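Local coordinates for protein-glutamine gamma-glutamyltransferase 2 (Pagrus major, PDB 1G0D), which catalyses the cross-linking of proteins by joining peptide-bound glutamine to lysine side chains or other primary amines, probably in a calcium-dependent manner, at residues A[129-134]-A[183-188]; A[188-193]-A[257-262]; A[371-376]-A[438-443]. All coordinates share one frame; numbering follows the deposited sequence.

Interactions 1 and 2 share helix 184-193 and lie about 12 Å apart between centres. Interaction 3 is about 33 Å from either, between centres, and lies on the opposite side of the chain's centre from interaction 2. In interaction 1 the helix meets a strand of the N-terminal β-sandwich in a buried sulfur, methyl and imidazole packing. Interaction 2, helix against helix, is only partly buried, and carboxylate, hydroxyl and water bonding joins its apolar packing. Interaction 3 is again largely buried, with a methyl group over a tyrosine ring, but its exposed histidine reaches a sulfate ion and a water links two main-chain carbonyls near the presumed calcium site.

Interaction 1: residues A[129-134]-A[183-188]; sequences SFHMLF and YVMDIC
Met185 runs out from its helix with CG anti to the backbone N (chi1 173°), stays extended through the next bond and then folds at the last one (chi3 71°), a bend that lays its CE methyl over the imidazole of His131. His131 projects from the strand toward the helix, and its CG, anti to the carbonyl carbon and beside the backbone N, turns a ring face to the methyl. CE sits above the centre of that face, 3.5 Å from the His131 ring centroid and 14° off the ring normal, a well-centred CH-pi contact; the closest pair is Met185 CE and His131 ND1 at 3.4 Å. The sulfur follows over the same face, with Met185 SD 4.5 Å from the His131 ring centroid. Two residues along the strand, Leu133 adds a looser apolar touch, its CD1 lying 4.4 Å from Met185 SD. Asp186 reaches the far end of the imidazole obliquely, OD1 being 4.2 Å from His131 CE1. The charged groups of this pair do not meet, and the carboxylate is engaged instead by Arg31 in a salt bridge through OD2. Its nearness might nevertheless help the imidazole to carry a proton, an effect that Arg31 would tend to offset.

His107 stacks on the His131 ring as well, and the backbone of His131 is hydrogen-bonded to Leu32 and Val34, so the ring rises from within a sheet. Strand 121-133 and helix 184-193 approach to 10.9 Å between the axes of their contacting segments. Such a buried seam, in which alternate side chains of a strand pack on a helix, joins the N-terminal β-sandwich to the helical part of the catalytic core in the transglutaminase fold.

Interaction 2: residues A[188-193]-A[257-262]; sequences CFEVLD and QQWSKA
Glu190 leans across toward Trp259 and Ser260 on an extended side chain. Its CB lies 4.0 Å from Trp259 CZ3, and CG keeps much the same distance from the six-membered ring; the aliphatic stem and the indole run alongside each other, pointing opposite ways. The carboxylate plane stands 65° from that of the indole. OE2 lies 3.6 Å from Trp259 CZ3 and accepts a hydrogen bond of 2.8 Å from Ser260 OG on its syn lone pair. OE1 takes one of 2.7 Å from a water that also donates to Ser260 O, and serine and water together hold both carboxylate oxygens. The bonds link helices 184-193 and 253-261 of the catalytic core, whose contacting segments cross at 54°; the second of them precedes helix 272-286, which begins with the catalytic Cys272. On the more buried side of the contact, Val191 CG2 packs 3.7 Å from Trp259 CH2. The same indole carbon comes to 3.6 Å from Val191 CA, bringing the ring close against the helix backbone. Trp259 NE1 bonds to Arg229 O, while Ile219 and Met222 of helix 212-223 also pack on Val191.

Interaction 3: residues A[371-376]-A[438-443]; sequences CPVAAI and LHYKYP. With SO4 (sulfate ion), chain B.
The short helix 373-378, which follows directly on the edge strand of the four-stranded sheet carrying His332 and Asp355, packs through Val373 and Ile376 on Tyr440 of helix 437-440. Val373 holds CG1 anti to its backbone nitrogen (chi1 176°), and this branch comes down on one face of the Tyr440 ring, the side chains crossing nearly at right angles. The methyl is 3.7 Å from the Tyr440 ring centroid, offset toward CE2, which makes a CH-pi contact. CG1 also touches the main chain, at 3.5 Å from His439 O. Ile376 approaches the same ring at its edge, with CG2 4.2 Å from Tyr440 CD2. The phenol hydroxyl is hydrogen-bonded to Trp334 NE1. Replacing Tyr440 by an alanine removes ring and hydroxyl together, which is likely to open a gap beneath Val373 CG1 and leave Trp334 NE1 without its partner. A water donates to both Ile376 O, at 2.7 Å, and Tyr440 O, at 3.1 Å, bridging the two backbones. At the exposed margin, His439 NE2 gives a weak bond of 3.5 Å to sulfate O4; Arg291 and Trp351 bind this ion too, which probably comes from the crystallisation liquor. The Ile376 side chain is about 5 Å from that of Asn395, and the His439 side chain about 5 Å from that of Glu434, both probable calcium ligands, which places this packing beside the presumed calcium-binding region of the transglutaminase core.

Interaction 1: residues A[129-134]-A[183-188]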
# COMPACT_ATOMS: atom_id res chain seq x y z
N SER A 129 29.70 0.59 13.32
CA SER A 129 28.29 0.89 13.39
C SER A 129 27.42 -0.27 12.97
O SER A 129 27.89 -1.24 12.35
CB SER A 129 27.99 2.11 12.54
OG SER A 129 28.02 1.73 11.18
N PHE A 130 26.16 -0.18 13.33
CA PHE A 130 25.20 -1.21 12.98
C PHE A 130 23.80 -0.58 12.98
O PHE A 130 23.61 0.53 13.49
CB PHE A 130 25.31 -2.42 13.96
CG PHE A 130 24.97 -2.10 15.41
CD1 PHE A 130 23.63 -2.09 15.85
CD2 PHE A 130 25.96 -1.78 16.32
CE1 PHE A 130 23.30 -1.77 17.15
CE2 PHE A 130 25.63 -1.46 17.63
CZ PHE A 130 24.30 -1.45 18.04
N HIS A 131 22.84 -1.27 12.37
CA HIS A 131 21.48 -0.77 12.32
C HIS A 131 20.56 -1.65 13.13
O HIS A 131 20.75 -2.85 13.22
CB HIS A 131 21.00 -0.76 10.89
CG HIS A 131 21.57 0.35 10.08
ND1 HIS A 131 22.72 0.22 9.33
CD2 HIS A 131 21.12 1.60 9.85
CE1 HIS A 131 22.95 1.34 8.68
NE2 HIS A 131 21.99 2.20 8.97
N MET A 132 19.55 -1.04 13.73
CA MET A 132 18.61 -1.78 14.55
C MET A 132 17.18 -1.61 14.04
O MET A 132 16.71 -0.48 13.87
CB MET A 132 18.72 -1.29 15.98
CG MET A 132 17.71 -1.93 16.90
SD MET A 132 18.34 -3.45 17.63
CE MET A 132 19.57 -2.83 18.75
N LEU A 133 16.50 -2.73 13.81
CA LEU A 133 15.12 -2.77 13.31
C LEU A 133 14.14 -3.34 14.38
O LEU A 133 14.54 -3.78 15.44
CB LEU A 133 15.05 -3.67 12.07
CG LEU A 133 15.73 -3.33 10.73
CD1 LEU A 133 16.45 -2.01 10.76
CD2 LEU A 133 16.63 -4.43 10.41
N PHE A 134 12.85 -3.34 14.06
CA PHE A 134 11.82 -3.85 14.95
C PHE A 134 11.94 -5.39 14.90
O PHE A 134 12.39 -5.94 13.91
CB PHE A 134 10.44 -3.40 14.45
CG PHE A 134 10.09 -1.98 14.82
CD1 PHE A 134 10.12 -0.96 13.86
CD2 PHE A 134 9.79 -1.64 16.13
CE1 PHE A 134 9.87 0.37 14.22
CE2 PHE A 134 9.53 -0.31 16.50
CZ PHE A 134 9.57 0.69 15.55
N TYR A 183 20.18 -0.73 -0.39
CA TYR A 183 20.01 0.58 0.21
C TYR A 183 18.62 1.05 0.60
O TYR A 183 18.45 2.12 1.18
CB TYR A 183 20.68 1.62 -0.68
CG TYR A 183 22.05 1.17 -1.14
CD1 TYR A 183 22.35 1.07 -2.49
CD2 TYR A 183 23.02 0.80 -0.22
CE1 TYR A 183 23.58 0.60 -2.91
CE2 TYR A 183 24.25 0.32 -0.63
CZ TYR A 183 24.52 0.22 -1.98
OH TYR A 183 25.73 -0.26 -2.40
N VAL A 184 17.61 0.24 0.32
CA VAL A 184 16.27 0.64 0.68
C VAL A 184 16.15 0.80 2.21
O VAL A 184 15.29 1.55 2.70
CB VAL A 184 15.27 -0.38 0.17
CG1 VAL A 184 13.96 -0.21 0.89
CG2 VAL A 184 15.13 -0.22 -1.35
N MET A 185 17.00 0.11 2.97
CA MET A 185 16.94 0.24 4.41
C MET A 185 17.49 1.61 4.80
O MET A 185 16.94 2.31 5.65
CB MET A 185 17.77 -0.85 5.09
CG MET A 185 17.89 -0.68 6.60
SD MET A 185 19.19 -1.63 7.36
CE MET A 185 20.66 -0.72 6.74
N ASP A 186 18.58 2.00 4.17
CA ASP A 186 19.18 3.28 4.47
C ASP A 186 18.27 4.45 4.17
O ASP A 186 18.28 5.46 4.91
CB ASP A 186 20.45 3.40 3.68
CG ASP A 186 21.39 2.31 3.97
OD1 ASP A 186 22.36 2.61 4.68
OD2 ASP A 186 21.17 1.16 3.51
N ILE A 187 17.50 4.33 3.08
CA ILE A 187 16.56 5.38 2.69
C ILE A 187 15.37 5.40 3.65
O ILE A 187 14.76 6.45 3.89
CB ILE A 187 15.97 5.15 1.28
CG1 ILE A 187 17.07 5.19 0.21
CG2 ILE A 187 14.99 6.23 0.99
CD1 ILE A 187 16.71 4.50 -1.09
N CYS A 188 15.01 4.25 4.20
CA CYS A 188 13.90 4.20 5.13
C CYS A 188 14.25 5.08 6.33
O CYS A 188 13.42 5.88 6.71
CB CYS A 188 13.61 2.77 5.56
SG CYS A 188 12.76 1.84 4.29

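Interaction 2: residues A[188-193]-A[257-262]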
# COMPACT_ATOMS: atom_id res chain seq x y z
N CYS A 188 15.01 4.25 4.20
CA CYS A 188 13.90 4.20 5.13
C CYS A 188 14.25 5.08 6.33
O CYS A 188 13.42 5.88 6.71
CB CYS A 188 13.61 2.77 5.56
SG CYS A 188 12.76 1.84 4.29
N PHE A 189 15.46 4.95 6.90
CA PHE A 189 15.89 5.80 8.03
C PHE A 189 16.07 7.26 7.61
O PHE A 189 16.04 8.14 8.44
CB PHE A 189 17.22 5.32 8.64
CG PHE A 189 17.08 4.10 9.53
CD1 PHE A 189 17.60 2.87 9.13
CD2 PHE A 189 16.32 4.16 10.69
CE1 PHE A 189 17.36 1.71 9.88
CE2 PHE A 189 16.08 3.01 11.45
CZ PHE A 189 16.59 1.78 11.04
N GLU A 190 16.23 7.49 6.31
CA GLU A 190 16.37 8.84 5.76
C GLU A 190 15.00 9.54 5.76
O GLU A 190 14.87 10.75 5.95
CB GLU A 190 16.88 8.76 4.33
CG GLU A 190 17.55 10.02 3.87
CD GLU A 190 17.93 10.03 2.40
OE1 GLU A 190 18.40 11.09 1.97
OE2 GLU A 190 17.75 9.02 1.68
N VAL A 191 13.95 8.76 5.51
CA VAL A 191 12.60 9.29 5.52
C VAL A 191 12.31 9.71 6.97
O VAL A 191 11.66 10.71 7.22
CB VAL A 191 11.57 8.21 5.10
CG1 VAL A 191 10.16 8.74 5.26
CG2 VAL A 191 11.82 7.78 3.66
N LEU A 192 12.83 8.96 7.94
CA LEU A 192 12.57 9.28 9.33
C LEU A 192 13.39 10.51 9.71
O LEU A 192 12.98 11.32 10.54
CB LEU A 192 12.95 8.08 10.23
CG LEU A 192 11.98 6.88 10.45
CD1 LEU A 192 12.64 5.80 11.31
CD2 LEU A 192 10.69 7.38 11.12
N ASP A 193 14.55 10.66 9.06
CA ASP A 193 15.46 11.78 9.35
C ASP A 193 15.08 13.13 8.76
O ASP A 193 15.60 14.16 9.18
CB ASP A 193 16.88 11.46 8.87
CG ASP A 193 17.55 10.36 9.69
OD1 ASP A 193 18.61 9.86 9.24
OD2 ASP A 193 17.03 9.99 10.77
N GLN A 257 14.43 5.34 -4.46
CA GLN A 257 15.77 5.72 -4.89
C GLN A 257 15.73 7.12 -5.52
O GLN A 257 16.64 7.92 -5.32
CB GLN A 257 16.37 4.69 -5.87
CG GLN A 257 16.49 3.25 -5.34
CD GLN A 257 17.62 3.02 -4.28
OE1 GLN A 257 18.25 3.97 -3.80
NE2 GLN A 257 17.87 1.75 -3.94
N GLN A 258 14.66 7.41 -6.25
CA GLN A 258 14.49 8.71 -6.92
C GLN A 258 14.36 9.86 -5.91
O GLN A 258 14.97 10.90 -6.08
CB GLN A 258 13.25 8.66 -7.81
CG GLN A 258 13.12 9.83 -8.76
CD GLN A 258 11.95 9.68 -9.76
OE1 GLN A 258 11.13 10.61 -9.89
NE2 GLN A 258 11.88 8.54 -10.47
N TRP A 259 13.53 9.66 -4.89
CA TRP A 259 13.32 10.62 -3.80
C TRP A 259 14.66 10.96 -3.09
O TRP A 259 14.98 12.12 -2.82
CB TRP A 259 12.34 10.01 -2.79
CG TRP A 259 12.20 10.80 -1.54
CD1 TRP A 259 11.38 11.88 -1.35
CD2 TRP A 259 12.85 10.57 -0.27
NE1 TRP A 259 11.48 12.34 -0.05
CE2 TRP A 259 12.37 11.56 0.64
CE3 TRP A 259 13.78 9.63 0.19
CZ2 TRP A 259 12.80 11.62 1.97
CZ3 TRP A 259 14.20 9.69 1.52
CH2 TRP A 259 13.71 10.69 2.39
N SER A 260 15.43 9.94 -2.75
CA SER A 260 16.70 10.16 -2.08
C SER A 260 17.75 10.69 -3.05
O SER A 260 18.46 11.63 -2.75
CB SER A 260 17.18 8.86 -1.48
OG SER A 260 18.49 9.03 -0.99
N LYS A 261 17.88 10.04 -4.20
CA LYS A 261 18.84 10.46 -5.19
C LYS A 261 18.74 11.96 -5.46
O LYS A 261 19.76 12.63 -5.51
CB LYS A 261 18.62 9.71 -6.51
CG LYS A 261 19.78 8.87 -6.96
CD LYS A 261 20.07 7.74 -5.97
CE LYS A 261 20.64 6.53 -6.68
NZ LYS A 261 19.60 5.96 -7.57
N ALA A 262 17.52 12.46 -5.64
CA ALA A 262 17.24 13.89 -5.92
C ALA A 262 17.39 14.83 -4.76
O ALA A 262 17.04 15.99 -4.88
CB ALA A 262 15.83 14.05 -6.47
O HOH W 1 19.31 11.97 -0.45

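Interaction 3: residues A[371-376]-A[438-443]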
# COMPACT_ATOMS: atom_id res chain seq x y z
N CYS A 371 -4.86 3.57 13.57
CA CYS A 371 -6.18 3.35 14.16
C CYS A 371 -6.52 1.86 14.30
O CYS A 371 -6.52 1.12 13.33
CB CYS A 371 -7.28 4.03 13.31
SG CYS A 371 -8.93 3.70 13.96
N PRO A 372 -6.86 1.40 15.51
CA PRO A 372 -7.19 -0.01 15.67
C PRO A 372 -8.29 -0.45 14.74
O PRO A 372 -9.36 0.13 14.76
CB PRO A 372 -7.66 -0.08 17.12
CG PRO A 372 -6.88 1.01 17.81
CD PRO A 372 -6.94 2.12 16.80
N VAL A 373 -8.05 -1.46 13.93
CA VAL A 373 -9.12 -1.97 13.09
C VAL A 373 -10.29 -2.48 13.99
O VAL A 373 -11.44 -2.57 13.57
CB VAL A 373 -8.64 -3.16 12.26
CG1 VAL A 373 -9.78 -3.73 11.47
CG2 VAL A 373 -7.53 -2.73 11.37
N ALA A 374 -9.98 -2.81 15.25
CA ALA A 374 -10.98 -3.30 16.20
C ALA A 374 -11.90 -2.19 16.68
O ALA A 374 -13.05 -2.47 17.01
CB ALA A 374 -10.32 -3.93 17.41
N ALA A 375 -11.38 -0.96 16.73
CA ALA A 375 -12.15 0.20 17.15
C ALA A 375 -13.13 0.47 16.04
O ALA A 375 -14.22 0.96 16.28
CB ALA A 375 -11.26 1.41 17.34
N ILE A 376 -12.76 0.14 14.82
CA ILE A 376 -13.69 0.33 13.71
C ILE A 376 -14.81 -0.71 13.83
O ILE A 376 -16.00 -0.38 13.87
CB ILE A 376 -12.98 0.18 12.32
CG1 ILE A 376 -11.83 1.21 12.20
CG2 ILE A 376 -13.98 0.36 11.20
CD1 ILE A 376 -12.27 2.62 12.42
N LEU A 438 -15.16 -8.77 7.19
CA LEU A 438 -15.65 -8.97 8.54
C LEU A 438 -14.70 -8.49 9.67
O LEU A 438 -15.15 -8.36 10.80
CB LEU A 438 -16.02 -10.44 8.71
CG LEU A 438 -16.69 -10.65 10.06
CD1 LEU A 438 -18.08 -10.10 10.05
CD2 LEU A 438 -16.73 -12.11 10.35
N HIS A 439 -13.42 -8.23 9.40
CA HIS A 439 -12.50 -7.74 10.45
C HIS A 439 -12.94 -6.30 10.72
O HIS A 439 -12.67 -5.73 11.79
CB HIS A 439 -11.06 -7.57 9.98
CG HIS A 439 -10.36 -8.83 9.59
ND1 HIS A 439 -10.94 -10.07 9.66
CD2 HIS A 439 -9.10 -9.02 9.12
CE1 HIS A 439 -10.07 -10.99 9.25
NE2 HIS A 439 -8.95 -10.38 8.92
N TYR A 440 -13.52 -5.70 9.69
CA TYR A 440 -13.94 -4.32 9.75
C TYR A 440 -15.36 -4.13 10.13
O TYR A 440 -15.66 -3.19 10.85
CB TYR A 440 -13.70 -3.61 8.43
CG TYR A 440 -12.25 -3.30 8.23
CD1 TYR A 440 -11.43 -4.17 7.52
CD2 TYR A 440 -11.70 -2.14 8.73
CE1 TYR A 440 -10.09 -3.88 7.31
CE2 TYR A 440 -10.36 -1.83 8.54
CZ TYR A 440 -9.56 -2.70 7.83
OH TYR A 440 -8.25 -2.37 7.60
N LYS A 441 -16.25 -5.00 9.66
CA LYS A 441 -17.63 -4.77 10.03
C LYS A 441 -18.53 -5.97 10.19
O LYS A 441 -18.36 -6.98 9.53
CB LYS A 441 -18.26 -3.78 9.04
CG LYS A 441 -17.81 -3.92 7.60
CD LYS A 441 -17.96 -2.61 6.91
CE LYS A 441 -19.04 -2.67 5.85
NZ LYS A 441 -19.95 -1.49 5.99
N TYR A 442 -19.51 -5.83 11.07
CA TYR A 442 -20.43 -6.89 11.32
C TYR A 442 -21.26 -7.01 10.07
O TYR A 442 -21.46 -6.04 9.38
CB TYR A 442 -21.27 -6.52 12.49
CG TYR A 442 -20.51 -6.76 13.75
CD1 TYR A 442 -20.27 -8.07 14.18
CD2 TYR A 442 -20.08 -5.72 14.55
CE1 TYR A 442 -19.63 -8.32 15.36
CE2 TYR A 442 -19.44 -5.96 15.74
CZ TYR A 442 -19.22 -7.27 16.14
OH TYR A 442 -18.57 -7.55 17.33
N PRO A 443 -21.75 -8.22 9.76
CA PRO A 443 -22.54 -8.41 8.55
C PRO A 443 -23.71 -7.46 8.50
O PRO A 443 -24.29 -7.13 9.52
CB PRO A 443 -22.97 -9.87 8.60
CG PRO A 443 -22.68 -10.31 9.99
CD PRO A 443 -21.63 -9.45 10.55
S SO4 B . -5.59 -11.94 10.29
O1 SO4 B . -6.29 -10.92 10.90
O2 SO4 B . -4.24 -11.85 10.70
O3 SO4 B . -6.11 -13.07 10.91
O4 SO4 B . -5.87 -11.97 8.88
O HOH W 2 -17.49 -0.77 11.62